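Local structure of alpha-fucosidase GH29 (Fusarium graminearum, 4PSR) at residues L229-E234 with H273-F278; T269-H274 with T281-D286; P498-G503 with G516-L521. The protein probably hydrolyses alpha-1,6-linked fucose from the reducing-end N-acetylglucosamine of glycoprotein glycans, as a family GH29 alpha-L-fucosidase. All blocks are in the same frame, centred on the assembly; numbering follows the deposited sequence. Where two conformers were deposited one is given.

How the interactions relate
Interactions 1 and 2 belong to the catalytic barrel domain and touch each other, sharing His273 and His274. Interaction 2 is barrel wall: two adjacent parallel strands, buried, held mainly by backbone bonds. Interaction 1 lies just past the strand ends, where two loops meet. There a carboxylate binds backbone N-H groups, and a mannose rests on the outer side. Phe278 of interaction 1 packs on Ala283 of interaction 2. Interaction 3 is separate, about 15 Å from both by nearest atoms, in the C-terminal beta region. It is only partly buried and works by proline, alanine and glycine packing without hydrogen bonds between its segments.

Interaction 1 (L229-E234 with H273-F278); sequences LDSPGE and HHDHGF. With MAN (alpha-D-mannopyranose), chain D.
Asp275 OD1 accepts two backbone N-H groups, one from each segment. Asp230 N reaches Asp275 OD1 at 2.8 Å on its syn lone pair. Gly277 N, also 2.8 Å from Asp275 OD1, comes from above the carboxylate plane, 41° out of it. This second bond makes an Asx turn in the loop that follows barrel strand 268-272. The other loop, 229-234, follows the preceding strand, 222-225, of the same TIM barrel.

The second oxygen of Asp275 is used as well. Leu229 N binds Asp275 OD2 at 3.1 Å, again on the syn lone pair. The carboxylate therefore clamps two successive N-H groups, and its rotation is fixed. Its CG lies anti to the backbone N (chi1 -169°), which carries the group across to the other loop. A reverse bond closes the junction: His276 N donates to Asp230 O at 2.9 Å. Gly277 packs closely against the neighbouring loop, with Gly277 CA 3.6 Å from Asp230 CB. Its carbonyl O is bound by Arg249 of helix 246-263.

Asp230 turns its carboxylate outward, to a mannose of a glycan. O3 of the mannose donates to Asp230 OD2 at 2.6 Å, and O4 donates to Asp230 OD1. A water also donates to OD2 and to His276 O, so it bridges the two loops. On the exposed side, Glu234 closes a type II beta turn that starts at Ser231. Glu234 CG lies 3.8 Å from CE1 of the His274 ring. The carboxylate and ring planes there are 61° apart.

The buried end is apolar. Leu229 CD1 sits over the centre of one face of the Phe278 ring, 3.9 Å from its centroid, a CH-pi contact.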
loop_
_atom_site.group_PDB
_atom_site.type_symbol
_atom_site.label_atom_id
_atom_site.label_comp_id
_atom_site.label_asym_id
_atom_site.label_seq_id
_atom_site.Cartn_x
_atom_site.Cartn_y
_atom_site.Cartn_z
ATOM N N LEU A 229 -14.002 -10.379 -1.563
ATOM C CA LEU A 229 -14.448 -10.235 -2.935
ATOM C C LEU A 229 -14.572 -11.640 -3.583
ATOM O O LEU A 229 -15.588 -11.949 -4.232
ATOM C CB LEU A 229 -13.510 -9.314 -3.753
ATOM C CG LEU A 229 -13.338 -7.884 -3.188
ATOM C CD1 LEU A 229 -12.444 -7.119 -4.111
ATOM C CD2 LEU A 229 -14.681 -7.174 -3.029
ATOM N N ASP A 230 -13.522 -12.447 -3.421
ATOM C CA ASP A 230 -13.558 -13.902 -3.729
ATOM C C ASP A 230 -12.379 -14.506 -2.994
ATOM O O ASP A 230 -11.325 -14.773 -3.602
ATOM C CB ASP A 230 -13.507 -14.181 -5.237
ATOM C CG ASP A 230 -13.676 -15.673 -5.587
ATOM O OD1 ASP A 230 -14.048 -16.434 -4.657
ATOM O OD2 ASP A 230 -13.429 -16.014 -6.785
ATOM N N SER A 231 -12.535 -14.663 -1.695
ATOM C CA SER A 231 -11.467 -15.190 -0.858
ATOM C C SER A 231 -12.005 -16.300 0.026
ATOM O O SER A 231 -12.100 -16.184 1.242
ATOM C CB SER A 231 -10.772 -14.063 -0.091
ATOM O OG SER A 231 -11.697 -13.287 0.616
ATOM N N PRO A 232 -12.355 -17.429 -0.617
ATOM C CA PRO A 232 -12.848 -18.593 0.118
ATOM C C PRO A 232 -11.851 -19.035 1.179
ATOM O O PRO A 232 -10.628 -19.039 0.947
ATOM C CB PRO A 232 -13.046 -19.650 -0.978
ATOM C CG PRO A 232 -12.132 -19.262 -2.064
ATOM C CD PRO A 232 -12.082 -17.734 -2.028
ATOM N N GLY A 233 -12.385 -19.304 2.359
ATOM C CA GLY A 233 -11.605 -19.726 3.501
ATOM C C GLY A 233 -11.123 -18.611 4.410
ATOM O O GLY A 233 -10.527 -18.891 5.446
ATOM N N GLU A 234 -11.406 -17.361 4.055
ATOM C CA GLU A 234 -10.889 -16.209 4.802
ATOM C C GLU A 234 -11.932 -15.551 5.719
ATOM O O GLU A 234 -11.674 -14.513 6.321
ATOM C CB GLU A 234 -10.321 -15.178 3.836
ATOM C CG GLU A 234 -9.172 -15.704 2.998
ATOM C CD GLU A 234 -7.984 -16.102 3.847
ATOM O OE1 GLU A 234 -7.641 -15.345 4.775
ATOM O OE2 GLU A 234 -7.402 -17.174 3.596
ATOM N N HIS A 273 -4.136 -8.658 -1.761
ATOM C CA HIS A 273 -3.254 -9.508 -2.562
ATOM C C HIS A 273 -3.706 -10.958 -2.647
ATOM O O HIS A 273 -3.663 -11.557 -3.709
ATOM C CB HIS A 273 -1.815 -9.420 -2.010
ATOM C CG HIS A 273 -0.869 -10.432 -2.591
ATOM N ND1 HIS A 273 -0.248 -11.398 -1.829
ATOM C CD2 HIS A 273 -0.431 -10.612 -3.859
ATOM C CE1 HIS A 273 0.530 -12.135 -2.604
ATOM N NE2 HIS A 273 0.437 -11.684 -3.840
ATOM N N HIS A 274 -4.140 -11.496 -1.527
ATOM C CA HIS A 274 -4.498 -12.923 -1.425
ATOM C C HIS A 274 -5.894 -13.217 -1.986
ATOM O O HIS A 274 -6.253 -14.365 -2.221
ATOM C CB HIS A 274 -4.419 -13.351 0.026
ATOM C CG HIS A 274 -5.437 -12.700 0.911
ATOM N ND1 HIS A 274 -6.672 -13.263 1.158
ATOM C CD2 HIS A 274 -5.407 -11.537 1.606
ATOM C CE1 HIS A 274 -7.355 -12.482 1.978
ATOM N NE2 HIS A 274 -6.608 -11.432 2.269
ATOM N N ASP A 275 -6.678 -12.172 -2.194
ATOM C CA ASP A 275 -8.055 -12.279 -2.662
ATOM C C ASP A 275 -8.049 -12.504 -4.176
ATOM O O ASP A 275 -7.188 -11.998 -4.922
ATOM C CB ASP A 275 -8.771 -10.960 -2.280
ATOM C CG ASP A 275 -10.292 -10.975 -2.437
ATOM O OD1 ASP A 275 -10.846 -11.747 -3.257
ATOM O OD2 ASP A 275 -10.944 -10.216 -1.668
ATOM N N HIS A 276 -9.003 -13.301 -4.658
ATOM C CA HIS A 276 -9.089 -13.636 -6.069
ATOM C C HIS A 276 -10.181 -12.825 -6.773
ATOM O O HIS A 276 -10.489 -13.049 -7.936
ATOM C CB HIS A 276 -9.364 -15.143 -6.229
ATOM C CG HIS A 276 -8.296 -16.011 -5.643
ATOM N ND1 HIS A 276 -7.054 -16.153 -6.220
ATOM C CD2 HIS A 276 -8.280 -16.765 -4.521
ATOM C CE1 HIS A 276 -6.320 -16.969 -5.484
ATOM N NE2 HIS A 276 -7.038 -17.349 -4.443
ATOM N N GLY A 277 -10.784 -11.885 -6.062
ATOM C CA GLY A 277 -11.969 -11.230 -6.579
ATOM C C GLY A 277 -11.789 -10.322 -7.774
ATOM O O GLY A 277 -12.716 -10.151 -8.569
ATOM N N PHE A 278 -10.619 -9.680 -7.877
ATOM C CA PHE A 278 -10.259 -8.907 -9.050
ATOM C C PHE A 278 -9.004 -9.546 -9.674
ATOM O O PHE A 278 -8.430 -10.485 -9.088
ATOM C CB PHE A 278 -9.931 -7.426 -8.702
ATOM C CG PHE A 278 -11.093 -6.586 -8.185
ATOM C CD1 PHE A 278 -12.418 -6.964 -8.333
ATOM C CD2 PHE A 278 -10.818 -5.370 -7.554
ATOM C CE1 PHE A 278 -13.443 -6.145 -7.861
ATOM C CE2 PHE A 278 -11.818 -4.551 -7.094
ATOM C CZ PHE A 278 -13.146 -4.939 -7.244
HETATM C C1 MAN D . -15.344 -21.654 -7.840
HETATM C C2 MAN D . -15.581 -20.196 -8.181
HETATM C C3 MAN D . -14.631 -19.301 -7.389
HETATM C C4 MAN D . -14.620 -19.637 -5.903
HETATM C C5 MAN D . -14.487 -21.149 -5.678
HETATM C C6 MAN D . -14.684 -21.591 -4.213
HETATM O O2 MAN D . -16.889 -19.800 -7.796
HETATM O O3 MAN D . -14.974 -17.953 -7.582
HETATM O O4 MAN D . -13.493 -19.008 -5.311
HETATM O O5 MAN D . -15.475 -21.839 -6.461
HETATM O O6 MAN D . -15.871 -20.986 -3.696
HETATM O O HOH W 1 -13.062 -14.521 -8.868
#

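Interaction 2 (T269-H274 with T281-D286); sequences TTYKHH and TSAVDD. With NA (sodium ion), chain J; FUL (beta-L-fucopyranose), chain M; TRS (2-amino-2-hydroxymethyl-propane-1,3-diol), chain H.
Tyr271 and Asp285 lie side by side and point the same way, with ring and carboxylate planes 89° apart. The Tyr271 OH meets Asp285 OD1 at 2.8 Å, a weak hydrogen bond. A Tris molecule, probably from the crystallisation liquor, bonds to both: its N donates to Tyr271 OH and its O2 to Asp285 OD2. The Tyr271 CG stands between the backbone N and carbonyl carbon (chi1 71°), and Tyr271 CD1 rests 3.7 Å from Ala283 CB.

Lys272 and Asp286 also run side by side. They do not form a salt bridge, as Lys272 NZ stays 4.9 Å from Asp286 OD1. Lys272 NZ instead donates to O5 of the bound fucose at 2.9 Å and pairs with Asp226. A water links Asp286 OD1 to Thr270 OG1.

The backbones show the alternating bonds of parallel strands in a TIM barrel. Val284 N donates to Thr269 O, Tyr271 N to Val284 O, and Asp286 N to Tyr271 O at 2.8 Å. His273 N continues the series to Asp286 O. At the far end, Thr281 O binds a sodium ion at 2.3 Å.

Strand 222-225 flanks 268-272, and strand 300-305 flanks 284-287. Helix 246-263 packs on Thr269, while Tyr24 of helix 22-27 meets the face that Thr270 and Val284 share.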
loop_
_atom_site.group_PDB
_atom_site.type_symbol
_atom_site.label_atom_id
_atom_site.label_comp_id
_atom_site.label_asym_id
_atom_site.label_seq_id
_atom_site.Cartn_x
_atom_site.Cartn_y
_atom_site.Cartn_z
ATOM N N THR A 269 -8.156 0.981 -8.876
ATOM C CA THR A 269 -8.786 0.243 -7.797
ATOM C C THR A 269 -7.833 -0.816 -7.243
ATOM O O THR A 269 -7.038 -1.408 -7.990
ATOM C CB THR A 269 -10.154 -0.364 -8.225
ATOM O OG1 THR A 269 -10.892 -0.785 -7.077
ATOM C CG2 THR A 269 -9.984 -1.535 -9.195
ATOM N N THR A 270 -7.834 -0.959 -5.925
ATOM C CA THR A 270 -6.963 -1.907 -5.235
ATOM C C THR A 270 -7.804 -3.015 -4.582
ATOM O O THR A 270 -9.014 -2.849 -4.333
ATOM C CB THR A 270 -6.059 -1.239 -4.138
ATOM O OG1 THR A 270 -6.863 -0.879 -3.009
ATOM C CG2 THR A 270 -5.327 -0.005 -4.648
ATOM N N TYR A 271 -7.178 -4.150 -4.337
ATOM C CA TYR A 271 -7.861 -5.262 -3.677
ATOM C C TYR A 271 -6.785 -6.046 -2.924
ATOM O O TYR A 271 -5.595 -5.932 -3.263
ATOM C CB TYR A 271 -8.665 -6.137 -4.664
ATOM C CG TYR A 271 -7.773 -6.951 -5.556
ATOM C CD1 TYR A 271 -6.883 -6.355 -6.446
ATOM C CD2 TYR A 271 -7.802 -8.344 -5.474
ATOM C CE1 TYR A 271 -6.037 -7.104 -7.207
ATOM C CE2 TYR A 271 -6.956 -9.110 -6.238
ATOM C CZ TYR A 271 -6.079 -8.496 -7.104
ATOM O OH TYR A 271 -5.205 -9.277 -7.845
ATOM N N LYS A 272 -7.178 -6.812 -1.911
ATOM C CA LYS A 272 -6.175 -7.519 -1.095
ATOM C C LYS A 272 -5.456 -8.590 -1.924
ATOM O O LYS A 272 -6.078 -9.318 -2.677
ATOM C CB LYS A 272 -6.775 -8.093 0.183
ATOM C CG LYS A 272 -7.272 -7.032 1.139
ATOM C CD LYS A 272 -6.114 -6.166 1.681
ATOM C CE LYS A 272 -6.561 -5.156 2.723
ATOM N NZ LYS A 272 -6.919 -5.828 3.991
ATOM N N HIS A 273 -4.136 -8.658 -1.761
ATOM C CA HIS A 273 -3.254 -9.508 -2.562
ATOM C C HIS A 273 -3.706 -10.958 -2.647
ATOM O O HIS A 273 -3.663 -11.557 -3.709
ATOM C CB HIS A 273 -1.815 -9.420 -2.010
ATOM C CG HIS A 273 -0.869 -10.432 -2.591
ATOM N ND1 HIS A 273 -0.248 -11.398 -1.829
ATOM C CD2 HIS A 273 -0.431 -10.612 -3.859
ATOM C CE1 HIS A 273 0.530 -12.135 -2.604
ATOM N NE2 HIS A 273 0.437 -11.684 -3.840
ATOM N N HIS A 274 -4.140 -11.496 -1.527
ATOM C CA HIS A 274 -4.498 -12.923 -1.425
ATOM C C HIS A 274 -5.894 -13.217 -1.986
ATOM O O HIS A 274 -6.253 -14.365 -2.221
ATOM C CB HIS A 274 -4.419 -13.351 0.026
ATOM C CG HIS A 274 -5.437 -12.700 0.911
ATOM N ND1 HIS A 274 -6.672 -13.263 1.158
ATOM C CD2 HIS A 274 -5.407 -11.537 1.606
ATOM C CE1 HIS A 274 -7.355 -12.482 1.978
ATOM N NE2 HIS A 274 -6.608 -11.432 2.269
ATOM N N THR A 281 -4.374 -7.696 -13.813
ATOM C CA THR A 281 -4.342 -6.990 -15.085
ATOM C C THR A 281 -4.895 -5.565 -15.000
ATOM O O THR A 281 -4.415 -4.674 -15.709
ATOM C CB THR A 281 -5.211 -7.737 -16.085
ATOM O OG1 THR A 281 -6.455 -7.976 -15.445
ATOM C CG2 THR A 281 -4.576 -9.055 -16.453
ATOM N N SER A 282 -5.874 -5.345 -14.109
ATOM C CA SER A 282 -6.589 -4.076 -14.110
ATOM C C SER A 282 -6.723 -3.438 -12.732
ATOM O O SER A 282 -7.086 -2.261 -12.639
ATOM C CB SER A 282 -7.972 -4.246 -14.768
ATOM O OG SER A 282 -8.739 -5.146 -14.061
ATOM N N ALA A 283 -6.454 -4.203 -11.685
ATOM C CA ALA A 283 -6.517 -3.731 -10.296
ATOM C C ALA A 283 -5.156 -3.926 -9.657
ATOM O O ALA A 283 -4.387 -4.800 -10.072
ATOM C CB ALA A 283 -7.587 -4.489 -9.520
ATOM N N VAL A 284 -4.836 -3.104 -8.666
ATOM C CA VAL A 284 -3.550 -3.131 -7.989
ATOM C C VAL A 284 -3.619 -4.003 -6.748
ATOM O O VAL A 284 -4.503 -3.825 -5.905
ATOM C CB VAL A 284 -3.104 -1.684 -7.626
ATOM C CG1 VAL A 284 -1.791 -1.702 -6.857
ATOM C CG2 VAL A 284 -2.973 -0.867 -8.889
ATOM N N ASP A 285 -2.695 -4.951 -6.626
ATOM C CA ASP A 285 -2.618 -5.824 -5.451
ATOM C C ASP A 285 -2.182 -5.038 -4.229
ATOM O O ASP A 285 -1.185 -4.288 -4.279
ATOM C CB ASP A 285 -1.570 -6.950 -5.649
ATOM C CG ASP A 285 -1.977 -8.019 -6.641
ATOM O OD1 ASP A 285 -2.894 -7.817 -7.451
ATOM O OD2 ASP A 285 -1.266 -9.053 -6.623
ATOM N N ASP A 286 -2.897 -5.219 -3.118
ATOM C CA ASP A 286 -2.607 -4.543 -1.852
ATOM C C ASP A 286 -2.133 -5.596 -0.861
ATOM O O ASP A 286 -2.899 -6.450 -0.387
ATOM C CB ASP A 286 -3.873 -3.834 -1.369
ATOM C CG ASP A 286 -3.668 -3.060 -0.119
ATOM O OD1 ASP A 286 -4.615 -3.041 0.723
ATOM O OD2 ASP A 286 -2.602 -2.437 0.041
HETATM NA NA NA J . -4.438 -3.767 -17.816
HETATM C C1 FUL M . -8.400 -5.745 7.126
HETATM C C2 FUL M . -9.623 -5.319 7.913
HETATM O O2 FUL M . -10.354 -6.440 8.435
HETATM C C3 FUL M . -9.113 -4.449 9.031
HETATM O O3 FUL M . -10.197 -4.078 9.853
HETATM C C4 FUL M . -8.453 -3.248 8.404
HETATM O O4 FUL M . -9.429 -2.487 7.699
HETATM C C5 FUL M . -7.343 -3.713 7.470
HETATM C C6 FUL M . -6.675 -2.572 6.733
HETATM O O5 FUL M . -7.809 -4.637 6.490
HETATM O O1 FUL M . -8.809 -6.632 6.116
HETATM C C TRS H . -3.743 -12.651 -6.879
HETATM C C1 TRS H . -4.388 -13.041 -8.202
HETATM C C2 TRS H . -2.320 -12.147 -7.103
HETATM C C3 TRS H . -3.788 -13.859 -5.932
HETATM N N TRS H . -4.570 -11.578 -6.297
HETATM O O1 TRS H . -5.764 -13.239 -7.944
HETATM O O2 TRS H . -2.288 -11.039 -8.004
HETATM O O3 TRS H . -2.907 -14.881 -6.349
HETATM O O HOH W 2 -6.590 0.137 -11.220
HETATM O O HOH W 3 -6.947 -2.908 -1.170
HETATM O O HOH W 4 -2.472 -2.845 -16.597
HETATM O O HOH W 5 -3.940 -2.470 -19.759
HETATM O O HOH W 6 -3.211 -5.673 -18.743
#

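Interaction 3 (P498-G503 with G516-L521); sequences PQPERG and GVALAL
Ala518 makes the first touch, with its CB directed at two prolines. Pro498 O lies 3.3 Å from Ala518 CB, and the ring carbon Pro498 CG is 4.1 Å from the same methyl. Pro500 CG approaches Ala518 CB too, at 4.2 Å, so the methyl meets both rings.

Leu519 takes part through its carbonyl. Pro500 CG stands 3.4 Å from Leu519 O. Gly503 CA reaches Leu519 O at 3.3 Å, a CA-H...O contact with an angle of 126° at the hydrogen. Gly503 thus packs directly against this carbonyl. The Leu519 side chain leads away to Phe528 and Leu529 of helix 526-532.

Ala520 passes Gly503 by its backbone alone and turns its methyl away. Leu521 then reaches back. Its CG is anti to its own carbonyl carbon (chi1 -57°), and Leu521 CD2 comes 4.3 Å from Arg502 CB. Leu521 also packs on Val582 and Lys584 of strand 579-584.

Segment 498-503 leads into strand 504-507, which pairs antiparallel with 516-519 through Val506 with Val517 and Ala504 with Leu519. The packing is that of the chain leading into a beta hairpin, laid against the hairpin's second strand, 516-519, at the edge of a four-stranded antiparallel sheet.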
loop_
_atom_site.group_PDB
_atom_site.type_symbol
_atom_site.label_atom_id
_atom_site.label_comp_id
_atom_site.label_asym_id
_atom_site.label_seq_id
_atom_site.Cartn_x
_atom_site.Cartn_y
_atom_site.Cartn_z
ATOM N N PRO A 498 24.017 -4.707 -12.366
ATOM C CA PRO A 498 24.821 -5.529 -11.468
ATOM C C PRO A 498 24.597 -7.027 -11.665
ATOM O O PRO A 498 23.524 -7.492 -12.100
ATOM C CB PRO A 498 24.334 -5.083 -10.091
ATOM C CG PRO A 498 22.898 -4.695 -10.333
ATOM C CD PRO A 498 22.885 -4.064 -11.670
ATOM N N GLN A 499 25.630 -7.797 -11.331
ATOM C CA GLN A 499 25.519 -9.233 -11.255
ATOM C C GLN A 499 25.277 -9.649 -9.798
ATOM O O GLN A 499 26.139 -9.488 -8.957
ATOM C CB GLN A 499 26.803 -9.894 -11.776
ATOM C CG GLN A 499 26.676 -11.387 -11.965
ATOM C CD GLN A 499 25.722 -11.755 -13.089
ATOM O OE1 GLN A 499 25.582 -11.022 -14.070
ATOM N NE2 GLN A 499 25.053 -12.880 -12.948
ATOM N N PRO A 500 24.088 -10.185 -9.483
ATOM C CA PRO A 500 23.848 -10.614 -8.102
ATOM C C PRO A 500 24.809 -11.714 -7.663
ATOM O O PRO A 500 25.236 -12.507 -8.518
ATOM C CB PRO A 500 22.413 -11.173 -8.152
ATOM C CG PRO A 500 21.789 -10.461 -9.305
ATOM C CD PRO A 500 22.895 -10.353 -10.328
ATOM N N GLU A 501 25.112 -11.793 -6.367
ATOM C CA GLU A 501 25.984 -12.848 -5.852
ATOM C C GLU A 501 25.427 -14.213 -6.198
ATOM O O GLU A 501 26.150 -15.097 -6.656
ATOM C CB GLU A 501 26.184 -12.751 -4.331
ATOM C CG GLU A 501 27.207 -13.788 -3.833
ATOM C CD GLU A 501 27.309 -13.886 -2.327
ATOM O OE1 GLU A 501 26.500 -13.252 -1.624
ATOM O OE2 GLU A 501 28.206 -14.613 -1.847
ATOM N N ARG A 502 24.132 -14.400 -5.963
ATOM C CA ARG A 502 23.437 -15.572 -6.454
ATOM C C ARG A 502 22.228 -15.088 -7.225
ATOM O O ARG A 502 21.334 -14.455 -6.670
ATOM C CB ARG A 502 22.967 -16.476 -5.312
ATOM C CG ARG A 502 24.079 -17.060 -4.472
ATOM C CD ARG A 502 24.807 -18.163 -5.218
ATOM N NE ARG A 502 25.946 -18.658 -4.445
ATOM C CZ ARG A 502 27.202 -18.238 -4.587
ATOM N NH1 ARG A 502 27.520 -17.317 -5.491
ATOM N NH2 ARG A 502 28.155 -18.754 -3.823
ATOM N N GLY A 503 22.201 -15.363 -8.521
ATOM C CA GLY A 503 21.180 -14.812 -9.379
ATOM C C GLY A 503 21.659 -14.787 -10.812
ATOM O O GLY A 503 22.504 -15.586 -11.212
ATOM N N GLY A 516 19.790 -4.193 -19.740
ATOM C CA GLY A 516 19.760 -5.395 -18.937
ATOM C C GLY A 516 18.931 -5.291 -17.682
ATOM O O GLY A 516 18.595 -4.192 -17.233
ATOM N N VAL A 517 18.651 -6.457 -17.114
ATOM C CA VAL A 517 17.876 -6.586 -15.887
ATOM C C VAL A 517 18.587 -7.599 -15.004
ATOM O O VAL A 517 18.850 -8.731 -15.436
ATOM C CB VAL A 517 16.438 -7.065 -16.162
ATOM C CG1 VAL A 517 15.668 -7.269 -14.855
ATOM C CG2 VAL A 517 15.711 -6.057 -17.050
ATOM N N ALA A 518 18.903 -7.207 -13.772
ATOM C CA ALA A 518 19.412 -8.143 -12.760
ATOM C C ALA A 518 18.246 -8.901 -12.098
ATOM O O ALA A 518 17.158 -8.331 -11.893
ATOM C CB ALA A 518 20.215 -7.413 -11.731
ATOM N N LEU A 519 18.471 -10.181 -11.824
ATOM C CA LEU A 519 17.460 -11.071 -11.228
ATOM C C LEU A 519 17.999 -11.782 -9.996
ATOM O O LEU A 519 19.059 -12.398 -10.019
ATOM C CB LEU A 519 16.993 -12.110 -12.251
ATOM C CG LEU A 519 16.413 -11.580 -13.561
ATOM C CD1 LEU A 519 16.149 -12.730 -14.539
ATOM C CD2 LEU A 519 15.133 -10.780 -13.326
ATOM N N ALA A 520 17.246 -11.720 -8.897
ATOM C CA ALA A 520 17.554 -12.527 -7.727
ATOM C C ALA A 520 17.119 -13.974 -7.961
ATOM O O ALA A 520 16.653 -14.315 -9.052
ATOM C CB ALA A 520 16.827 -11.946 -6.507
ATOM N N LEU A 521 17.256 -14.838 -6.950
ATOM C CA LEU A 521 16.612 -16.136 -6.996
ATOM C C LEU A 521 15.105 -15.910 -6.974
ATOM O O LEU A 521 14.621 -15.083 -6.200
ATOM C CB LEU A 521 17.037 -16.994 -5.804
ATOM C CG LEU A 521 18.524 -17.258 -5.595
ATOM C CD1 LEU A 521 18.693 -18.236 -4.426
ATOM C CD2 LEU A 521 19.153 -17.828 -6.843
#